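Local coordinates for protein beta-glycosidase (Bacteroides caccae, PDB 6T2R) that probably hydrolyses beta-glycosidic bonds as an endo-acting family 16 glycoside hydrolase, an O-glycanase with which a gut bacterium begins mucin breakdown, at residues Gly121-Thr133 with Pro227-Val241. Residues are numbered along the deposited sequence; the frame is centred on the assembly and turned at random.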
ATOM      1  N   GLY A 121       6.917  -1.553  17.086  1.00 30.73           N
ATOM      2  CA  GLY A 121       6.974  -2.742  16.215  1.00 32.49           C
ATOM      3  C   GLY A 121       5.900  -2.771  15.156  1.00 30.04           C
ATOM      4  O   GLY A 121       5.953  -3.652  14.295  1.00 30.37           O
ATOM      5  N   ALA A 122       4.979  -1.817  15.163  1.00 32.47           N
ATOM      6  CA  ALA A 122       3.963  -1.713  14.090  1.00 32.87           C
ATOM      7  C   ALA A 122       4.534  -0.933  12.879  1.00 32.99           C
ATOM      8  O   ALA A 122       5.284   0.069  13.063  1.00 34.82           O
ATOM      9  CB  ALA A 122       2.698  -1.108  14.646  1.00 30.49           C
ATOM     10  N   TRP A 123       4.198  -1.407  11.675  1.00 30.68           N
ATOM     11  CA  TRP A 123       4.536  -0.765  10.379  1.00 29.11           C
ATOM     12  C   TRP A 123       3.461  -1.127   9.367  1.00 27.55           C
ATOM     13  O   TRP A 123       3.698  -1.848   8.394  1.00 29.00           O
ATOM     14  CB  TRP A 123       5.950  -1.137   9.923  1.00 27.86           C
ATOM     15  CG  TRP A 123       6.267  -2.592   9.810  1.00 29.48           C
ATOM     16  CD1 TRP A 123       6.034  -3.571  10.732  1.00 32.51           C
ATOM     17  CD2 TRP A 123       6.986  -3.222   8.735  1.00 27.76           C
ATOM     18  NE1 TRP A 123       6.532  -4.765  10.287  1.00 33.60           N
ATOM     19  CE2 TRP A 123       7.118  -4.584   9.059  1.00 29.54           C
ATOM     20  CE3 TRP A 123       7.491  -2.779   7.515  1.00 29.67           C
ATOM     21  CZ2 TRP A 123       7.726  -5.508   8.211  1.00 27.00           C
ATOM     22  CZ3 TRP A 123       8.100  -3.694   6.673  1.00 28.38           C
ATOM     23  CH2 TRP A 123       8.215  -5.038   7.025  1.00 27.26           C
ATOM     24  N   PRO A 124       2.234  -0.596   9.569  1.00 25.88           N
ATOM     25  CA  PRO A 124       1.170  -0.715   8.570  1.00 25.86           C
ATOM     26  C   PRO A 124       1.603  -0.105   7.227  1.00 23.72           C
ATOM     27  O   PRO A 124       2.305   0.869   7.249  1.00 20.45           O
ATOM     28  CB  PRO A 124       0.030   0.114   9.157  1.00 25.86           C
ATOM     29  CG  PRO A 124       0.777   1.113  10.036  1.00 24.93           C
ATOM     30  CD  PRO A 124       1.848   0.279  10.687  1.00 24.12           C
ATOM     31  N   ALA A 125       1.211  -0.731   6.123  1.00 20.59           N
ATOM     32  CA  ALA A 125       1.637  -0.348   4.766  1.00 22.25           C
ATOM     33  C   ALA A 125       0.442  -0.267   3.825  1.00 23.00           C
ATOM     34  O   ALA A 125      -0.565  -0.986   4.022  1.00 22.49           O
ATOM     35  CB  ALA A 125       2.677  -1.318   4.237  1.00 23.07           C
ATOM     36  N   ILE A 126       0.566   0.584   2.810  1.00 25.07           N
ATOM     37  CA  ILE A 126      -0.343   0.668   1.630  1.00 22.12           C
ATOM     38  C   ILE A 126       0.570   0.613   0.411  1.00 23.40           C
ATOM     39  O   ILE A 126       1.479   1.448   0.308  1.00 22.45           O
ATOM     40  CB  ILE A 126      -1.167   1.970   1.676  1.00 22.86           C
ATOM     41  CG1 ILE A 126      -1.994   2.061   2.961  1.00 21.08           C
ATOM     42  CG2 ILE A 126      -2.013   2.107   0.422  1.00 23.84           C
ATOM     43  CD1 ILE A 126      -2.609   3.417   3.266  1.00 21.76           C
ATOM     44  N   TRP A 127       0.357  -0.325  -0.494  1.00 23.76           N
ATOM     45  CA  TRP A 127       1.382  -0.564  -1.517  1.00 22.23           C
ATOM     46  C   TRP A 127       0.825  -1.385  -2.654  1.00 22.13           C
ATOM     47  O   TRP A 127      -0.276  -1.974  -2.495  1.00 23.97           O
ATOM     48  CB  TRP A 127       2.602  -1.193  -0.850  1.00 23.26           C
ATOM     49  CG  TRP A 127       2.414  -2.494  -0.134  1.00 25.27           C
ATOM     50  CD1 TRP A 127       1.622  -2.777   0.948  1.00 25.48           C
ATOM     51  CD2 TRP A 127       3.207  -3.680  -0.356  1.00 24.74           C
ATOM     52  NE1 TRP A 127       1.833  -4.069   1.370  1.00 23.51           N
ATOM     53  CE2 TRP A 127       2.789  -4.643   0.586  1.00 22.66           C
ATOM     54  CE3 TRP A 127       4.210  -4.015  -1.284  1.00 25.30           C
ATOM     55  CZ2 TRP A 127       3.345  -5.910   0.634  1.00 23.76           C
ATOM     56  CZ3 TRP A 127       4.762  -5.278  -1.244  1.00 24.31           C
ATOM     57  CH2 TRP A 127       4.329  -6.200  -0.288  1.00 27.41           C
ATOM     58  N   THR A 128       1.558  -1.388  -3.767  1.00 24.07           N
ATOM     59  CA  THR A 128       1.173  -2.115  -4.984  1.00 24.14           C
ATOM     60  C   THR A 128       2.333  -2.946  -5.528  1.00 24.52           C
ATOM     61  O   THR A 128       3.498  -2.581  -5.357  1.00 23.60           O
ATOM     62  CB  THR A 128       0.629  -1.175  -6.063  1.00 25.04           C
ATOM     63  OG1 THR A 128       1.736  -0.511  -6.680  1.00 23.07           O
ATOM     64  CG2 THR A 128      -0.410  -0.227  -5.503  1.00 23.93           C
ATOM     65  N   LEU A 129       1.932  -4.050  -6.149  1.00 24.55           N
ATOM     66  CA  LEU A 129       2.748  -5.084  -6.816  1.00 24.30           C
ATOM     67  C   LEU A 129       2.132  -5.330  -8.187  1.00 24.62           C
ATOM     68  O   LEU A 129       0.987  -4.969  -8.406  1.00 23.93           O
ATOM     69  CB  LEU A 129       2.740  -6.346  -5.947  1.00 24.72           C
ATOM     70  CG  LEU A 129       3.600  -6.253  -4.686  1.00 24.15           C
ATOM     71  CD1 LEU A 129       3.512  -7.538  -3.916  1.00 23.57           C
ATOM     72  CD2 LEU A 129       5.047  -5.907  -5.025  1.00 23.00           C
ATOM     73  N   PRO A 130       2.880  -5.912  -9.148  1.00 24.94           N
ATOM     74  CA  PRO A 130       2.313  -6.269 -10.447  1.00 24.57           C
ATOM     75  C   PRO A 130       1.130  -7.224 -10.318  1.00 23.33           C
ATOM     76  O   PRO A 130       1.218  -8.210  -9.591  1.00 21.73           O
ATOM     77  CB  PRO A 130       3.482  -6.913 -11.211  1.00 28.97           C
ATOM     78  CG  PRO A 130       4.713  -6.364 -10.492  1.00 27.30           C
ATOM     79  CD  PRO A 130       4.303  -6.234  -9.043  1.00 24.22           C
ATOM     80  N   TYR A 131       0.037  -6.864 -11.001  1.00 23.94           N
ATOM     81  CA  TYR A 131      -1.221  -7.641 -11.076  1.00 24.81           C
ATOM     82  C   TYR A 131      -0.920  -8.997 -11.712  1.00 23.74           C
ATOM     83  O   TYR A 131      -1.425 -10.012 -11.233  1.00 24.75           O
ATOM     84  CB  TYR A 131      -2.283  -6.919 -11.913  1.00 25.72           C
ATOM     85  CG  TYR A 131      -3.607  -7.631 -11.849  1.00 27.64           C
ATOM     86  CD1 TYR A 131      -4.460  -7.457 -10.759  1.00 27.35           C
ATOM     87  CD2 TYR A 131      -3.949  -8.542 -12.836  1.00 25.89           C
ATOM     88  CE1 TYR A 131      -5.641  -8.168 -10.660  1.00 29.67           C
ATOM     89  CE2 TYR A 131      -5.146  -9.224 -12.779  1.00 30.76           C
ATOM     90  CZ  TYR A 131      -5.986  -9.046 -11.684  1.00 32.06           C
ATOM     91  OH  TYR A 131      -7.136  -9.781 -11.631  1.00 31.81           O
ATOM     92  N   GLU A 132      -0.114  -9.002 -12.765  1.00 26.14           N
ATOM     93  CA  GLU A 132       0.182 -10.239 -13.549  1.00 29.20           C
ATOM     94  C   GLU A 132       1.265 -11.068 -12.821  1.00 28.94           C
ATOM     95  O   GLU A 132       2.451 -10.965 -13.177  1.00 27.80           O
ATOM     96  CB  GLU A 132       0.579  -9.846 -14.964  1.00 29.47           C
ATOM     97  CG  GLU A 132      -0.519  -9.117 -15.719  1.00 31.61           C
ATOM     98  CD  GLU A 132       0.030  -8.254 -16.845  1.00 32.57           C
ATOM     99  OE1 GLU A 132      -0.231  -8.606 -17.974  1.00 31.99           O
ATOM    100  OE2 GLU A 132       0.745  -7.253 -16.589  1.00 31.32           O
ATOM    101  N   THR A 133       0.866 -11.859 -11.822  1.00 26.67           N
ATOM    102  CA  THR A 133       1.809 -12.521 -10.892  1.00 27.45           C
ATOM    103  C   THR A 133       2.532 -13.682 -11.578  1.00 27.36           C
ATOM    104  O   THR A 133       3.520 -14.121 -11.025  1.00 25.85           O
ATOM    105  CB  THR A 133       1.090 -12.983  -9.622  1.00 25.35           C
ATOM    106  OG1 THR A 133       0.073 -13.886 -10.023  1.00 24.80           O
ATOM    107  CG2 THR A 133       0.484 -11.836  -8.858  1.00 27.77           C
ATOM    108  N   PRO A 227      -0.094  -3.145 -15.074  1.00 25.44           N
ATOM    109  CA  PRO A 227      -1.218  -3.264 -14.160  1.00 24.72           C
ATOM    110  C   PRO A 227      -0.741  -3.658 -12.757  1.00 23.86           C
ATOM    111  O   PRO A 227       0.120  -4.521 -12.635  1.00 20.97           O
ATOM    112  CB  PRO A 227      -2.042  -4.396 -14.772  1.00 26.32           C
ATOM    113  CG  PRO A 227      -1.676  -4.367 -16.231  1.00 25.37           C
ATOM    114  CD  PRO A 227      -0.204  -4.042 -16.239  1.00 25.39           C
ATOM    115  N   GLN A 228      -1.369  -3.063 -11.741  1.00 23.87           N
ATOM    116  CA  GLN A 228      -1.007  -3.215 -10.316  1.00 24.69           C
ATOM    117  C   GLN A 228      -2.164  -3.892  -9.584  1.00 25.01           C
ATOM    118  O   GLN A 228      -3.332  -3.700 -10.008  1.00 24.72           O
ATOM    119  CB  GLN A 228      -0.702  -1.820  -9.748  1.00 23.66           C
ATOM    120  CG  GLN A 228       0.360  -1.060 -10.552  1.00 21.98           C
ATOM    121  CD  GLN A 228       1.756  -1.532 -10.223  1.00 23.08           C
ATOM    122  OE1 GLN A 228       2.060  -1.798  -9.062  1.00 24.30           O
ATOM    123  NE2 GLN A 228       2.603  -1.682 -11.248  1.00 23.50           N
ATOM    124  N   TYR A 229      -1.865  -4.619  -8.506  1.00 23.83           N
ATOM    125  CA  TYR A 229      -2.855  -4.889  -7.435  1.00 23.88           C
ATOM    126  C   TYR A 229      -2.422  -4.140  -6.170  1.00 24.98           C
ATOM    127  O   TYR A 229      -1.207  -3.849  -5.987  1.00 24.76           O
ATOM    128  CB  TYR A 229      -3.079  -6.385  -7.249  1.00 25.62           C
ATOM    129  CG  TYR A 229      -2.037  -7.181  -6.495  1.00 25.92           C
ATOM    130  CD1 TYR A 229      -2.185  -7.427  -5.144  1.00 26.36           C
ATOM    131  CD2 TYR A 229      -0.960  -7.768  -7.144  1.00 27.34           C
ATOM    132  CE1 TYR A 229      -1.274  -8.203  -4.442  1.00 27.61           C
ATOM    133  CE2 TYR A 229      -0.041  -8.547  -6.458  1.00 26.26           C
ATOM    134  CZ  TYR A 229      -0.215  -8.784  -5.110  1.00 26.08           C
ATOM    135  OH  TYR A 229       0.649  -9.572  -4.420  1.00 22.58           O
ATOM    136  N   LEU A 230      -3.409  -3.843  -5.323  1.00 24.06           N
ATOM    137  CA  LEU A 230      -3.277  -2.970  -4.134  1.00 24.02           C
ATOM    138  C   LEU A 230      -3.332  -3.847  -2.893  1.00 23.61           C
ATOM    139  O   LEU A 230      -4.156  -4.764  -2.865  1.00 23.67           O
ATOM    140  CB  LEU A 230      -4.457  -2.003  -4.125  1.00 24.11           C
ATOM    141  CG  LEU A 230      -4.514  -1.089  -2.914  1.00 23.98           C
ATOM    142  CD1 LEU A 230      -3.226  -0.279  -2.736  1.00 24.57           C
ATOM    143  CD2 LEU A 230      -5.709  -0.161  -3.044  1.00 27.90           C
ATOM    144  N   LEU A 231      -2.412  -3.617  -1.983  1.00 24.03           N
ATOM    145  CA  LEU A 231      -2.301  -4.267  -0.660  1.00 24.67           C
ATOM    146  C   LEU A 231      -2.453  -3.155   0.380  1.00 24.59           C
ATOM    147  O   LEU A 231      -1.775  -2.074   0.237  1.00 27.46           O
ATOM    148  CB  LEU A 231      -0.926  -4.944  -0.505  1.00 24.92           C
ATOM    149  CG  LEU A 231      -0.551  -5.997  -1.558  1.00 27.22           C
ATOM    150  CD1 LEU A 231       0.111  -5.346  -2.783  1.00 27.87           C
ATOM    151  CD2 LEU A 231       0.404  -7.023  -0.976  1.00 27.25           C
ATOM    152  N   ILE A 232      -3.236  -3.438   1.403  1.00 22.90           N
ATOM    153  CA  ILE A 232      -3.430  -2.599   2.618  1.00 24.12           C
ATOM    154  C   ILE A 232      -3.360  -3.549   3.807  1.00 24.49           C
ATOM    155  O   ILE A 232      -4.177  -4.498   3.829  1.00 26.60           O
ATOM    156  CB  ILE A 232      -4.768  -1.838   2.606  1.00 24.41           C
ATOM    157  CG1 ILE A 232      -4.920  -0.993   1.341  1.00 24.34           C
ATOM    158  CG2 ILE A 232      -4.845  -1.000   3.877  1.00 27.20           C
ATOM    159  CD1 ILE A 232      -6.273  -0.363   1.136  1.00 25.63           C
ATOM    160  N   ASP A 233      -2.383  -3.394   4.698  1.00 21.80           N
ATOM    161  CA  ASP A 233      -2.205  -4.465   5.702  1.00 26.11           C
ATOM    162  C   ASP A 233      -1.406  -3.944   6.878  1.00 25.93           C
ATOM    163  O   ASP A 233      -0.441  -3.190   6.670  1.00 27.84           O
ATOM    164  CB  ASP A 233      -1.551  -5.711   5.076  1.00 29.60           C
ATOM    165  CG  ASP A 233      -0.110  -5.482   4.639  1.00 27.61           C
ATOM    166  OD1 ASP A 233       0.098  -4.813   3.601  1.00 26.65           O
ATOM    167  OD2 ASP A 233       0.786  -5.915   5.383  1.00 30.13           O
ATOM    168  N   MET A 234      -1.861  -4.331   8.064  1.00 27.33           N
ATOM    169  CA  MET A 234      -1.132  -4.182   9.328  1.00 26.47           C
ATOM    170  C   MET A 234       0.037  -5.165   9.281  1.00 26.72           C
ATOM    171  O   MET A 234      -0.071  -6.253   8.642  1.00 25.56           O
ATOM    172  CB  MET A 234      -2.045  -4.465  10.526  1.00 30.41           C
ATOM    173  CG  MET A 234      -1.373  -4.304  11.884  1.00 27.21           C
ATOM    174  SD  MET A 234      -0.528  -2.742  12.109  1.00 30.46           S
ATOM    175  CE  MET A 234      -1.900  -1.590  12.177  1.00 31.63           C
ATOM    176  N   GLN A 235       1.119  -4.751   9.920  1.00 23.54           N
ATOM    177  CA  GLN A 235       2.405  -5.459   9.940  1.00 25.46           C
ATOM    178  C   GLN A 235       2.969  -5.234  11.345  1.00 25.47           C
ATOM    179  O   GLN A 235       2.808  -4.100  11.902  1.00 25.21           O
ATOM    180  CB  GLN A 235       3.309  -4.928   8.814  1.00 23.18           C
ATOM    181  CG  GLN A 235       2.777  -5.245   7.430  1.00 24.96           C
ATOM    182  CD  GLN A 235       3.559  -4.679   6.265  1.00 25.52           C
ATOM    183  OE1 GLN A 235       4.506  -3.903   6.403  1.00 26.99           O
ATOM    184  NE2 GLN A 235       3.107  -5.030   5.095  1.00 20.30           N
ATOM    185  N   LEU A 236       3.598  -6.270  11.897  1.00 28.89           N
ATOM    186  CA  LEU A 236       4.229  -6.218  13.246  1.00 33.05           C
ATOM    187  C   LEU A 236       5.605  -6.898  13.215  1.00 31.47           C
ATOM    188  O   LEU A 236       5.668  -8.091  12.829  1.00 32.56           O
ATOM    189  CB  LEU A 236       3.301  -6.909  14.257  1.00 35.55           C
ATOM    190  CG  LEU A 236       2.099  -6.091  14.727  1.00 37.49           C
ATOM    191  CD1 LEU A 236       1.175  -6.951  15.599  1.00 37.71           C
ATOM    192  CD2 LEU A 236       2.546  -4.841  15.476  1.00 36.90           C
ATOM    193  N   GLY A 237       6.656  -6.146  13.563  1.00 32.31           N
ATOM    194  CA  GLY A 237       8.042  -6.643  13.683  1.00 35.45           C
ATOM    195  C   GLY A 237       8.766  -6.831  12.351  1.00 35.35           C
ATOM    196  O   GLY A 237       8.125  -6.915  11.272  1.00 31.80           O
ATOM    197  N   GLY A 238      10.089  -6.948  12.450  1.00 32.44           N
ATOM    198  CA  GLY A 238      11.027  -7.135  11.331  1.00 32.09           C
ATOM    199  C   GLY A 238      12.290  -6.338  11.596  1.00 36.67           C
ATOM    200  O   GLY A 238      12.346  -5.599  12.609  1.00 32.72           O
ATOM    201  N   SER A 239      13.281  -6.457  10.717  1.00 38.25           N
ATOM    202  CA  SER A 239      14.619  -5.890  10.988  1.00 41.60           C
ATOM    203  C   SER A 239      14.496  -4.379  10.889  1.00 38.24           C
ATOM    204  O   SER A 239      15.158  -3.709  11.659  1.00 37.36           O
ATOM    205  CB  SER A 239      15.678  -6.454  10.065  1.00 44.80           C
ATOM    206  OG  SER A 239      15.114  -6.758   8.803  1.00 49.11           O
ATOM    207  N   TRP A 240      13.643  -3.874  10.000  1.00 37.66           N
ATOM    208  CA  TRP A 240      13.504  -2.412   9.768  1.00 35.71           C
ATOM    209  C   TRP A 240      12.808  -1.740  10.964  1.00 37.16           C
ATOM    210  O   TRP A 240      13.323  -0.738  11.500  1.00 37.84           O
ATOM    211  CB  TRP A 240      12.785  -2.140   8.438  1.00 33.91           C
ATOM    212  CG  TRP A 240      12.706  -0.687   8.100  1.00 30.82           C
ATOM    213  CD1 TRP A 240      13.596   0.274   8.470  1.00 30.47           C
ATOM    214  CD2 TRP A 240      11.697  -0.022   7.318  1.00 30.69           C
ATOM    215  NE1 TRP A 240      13.209   1.490   7.977  1.00 34.71           N
ATOM    216  CE2 TRP A 240      12.053   1.340   7.261  1.00 31.16           C
ATOM    217  CE3 TRP A 240      10.513  -0.437   6.685  1.00 35.03           C
ATOM    218  CZ2 TRP A 240      11.282   2.284   6.591  1.00 32.58           C
ATOM    219  CZ3 TRP A 240       9.765   0.487   5.982  1.00 33.20           C
ATOM    220  CH2 TRP A 240      10.145   1.831   5.941  1.00 33.97           C
ATOM    221  N   VAL A 241      11.668  -2.254  11.394  1.00 35.69           N
ATOM    222  CA  VAL A 241      10.833  -1.521  12.394  1.00 35.64           C
ATOM    223  C   VAL A 241      11.380  -1.752  13.808  1.00 34.10           C
ATOM    224  O   VAL A 241      11.213  -0.864  14.650  1.00 36.02           O
ATOM    225  CB  VAL A 241       9.358  -1.929  12.273  1.00 33.04           C
ATOM    226  CG1 VAL A 241       9.134  -3.384  12.676  1.00 35.03           C
ATOM    227  CG2 VAL A 241       8.469  -0.961  13.034  1.00 37.03           C
TER
HETATM  228  O   HOH W   1       4.454  -2.280  -8.247  1.00 31.64           O
HETATM  229  O   HOH W   2       1.185  -6.720 -14.001  1.00 22.82           O
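Ala125, Trp127 and Leu129 pair with Asp233, Leu231 and Tyr229 as hydrogen-bonded pairs of two antiparallel strands, 125-130 and 228-233, whose axes run 147° apart. Flanking bonds continue the pairing: Tyr131 N to Pro227 O, Trp123 N to Gln235 O, and Gly237 N to Gly121 O at 2.7 Å, both glycines having the positive phi that this residue tolerates. Ile126, Leu230 and Ile232 share one face with Thr128; the aliphatic Leu230 and Ile232 suit burial against Val258 of strand 251-263, as expected inside the beta-jellyroll sandwich of family 16 glycoside hydrolases. The other face probably borders the substrate cleft, since Trp127 touches Glu143 and Asp145, and Trp123 touches Glu148, acidic residues of the family's ExDxxE motif. Leu231 CB lies 3.7 Å from the centre of Trp127's five-membered ring. With Trp127 CG between backbone N and carbonyl carbon (chi1 59°), the ring leans across the neighbouring strand, and NE1 gives an in-plane bond of 2.9 Å to Asp233 OD1. Gln235 NE2 approaches Asp233 OD2 at an unusually short, doubtful 2.5 Å; if real, this bond would restrain the carboxylate's rotation. The flat Trp123 indole offers two faces: Gln235 CB covers one, 3.6 Å from the five-membered ring's centre, and Val241 CG1 the opposite. Further along, the Thr128 hydroxyl OG1 donates to Gln228 OE1 at 2.7 Å, and a water bridges this amide oxygen to Thr128 O.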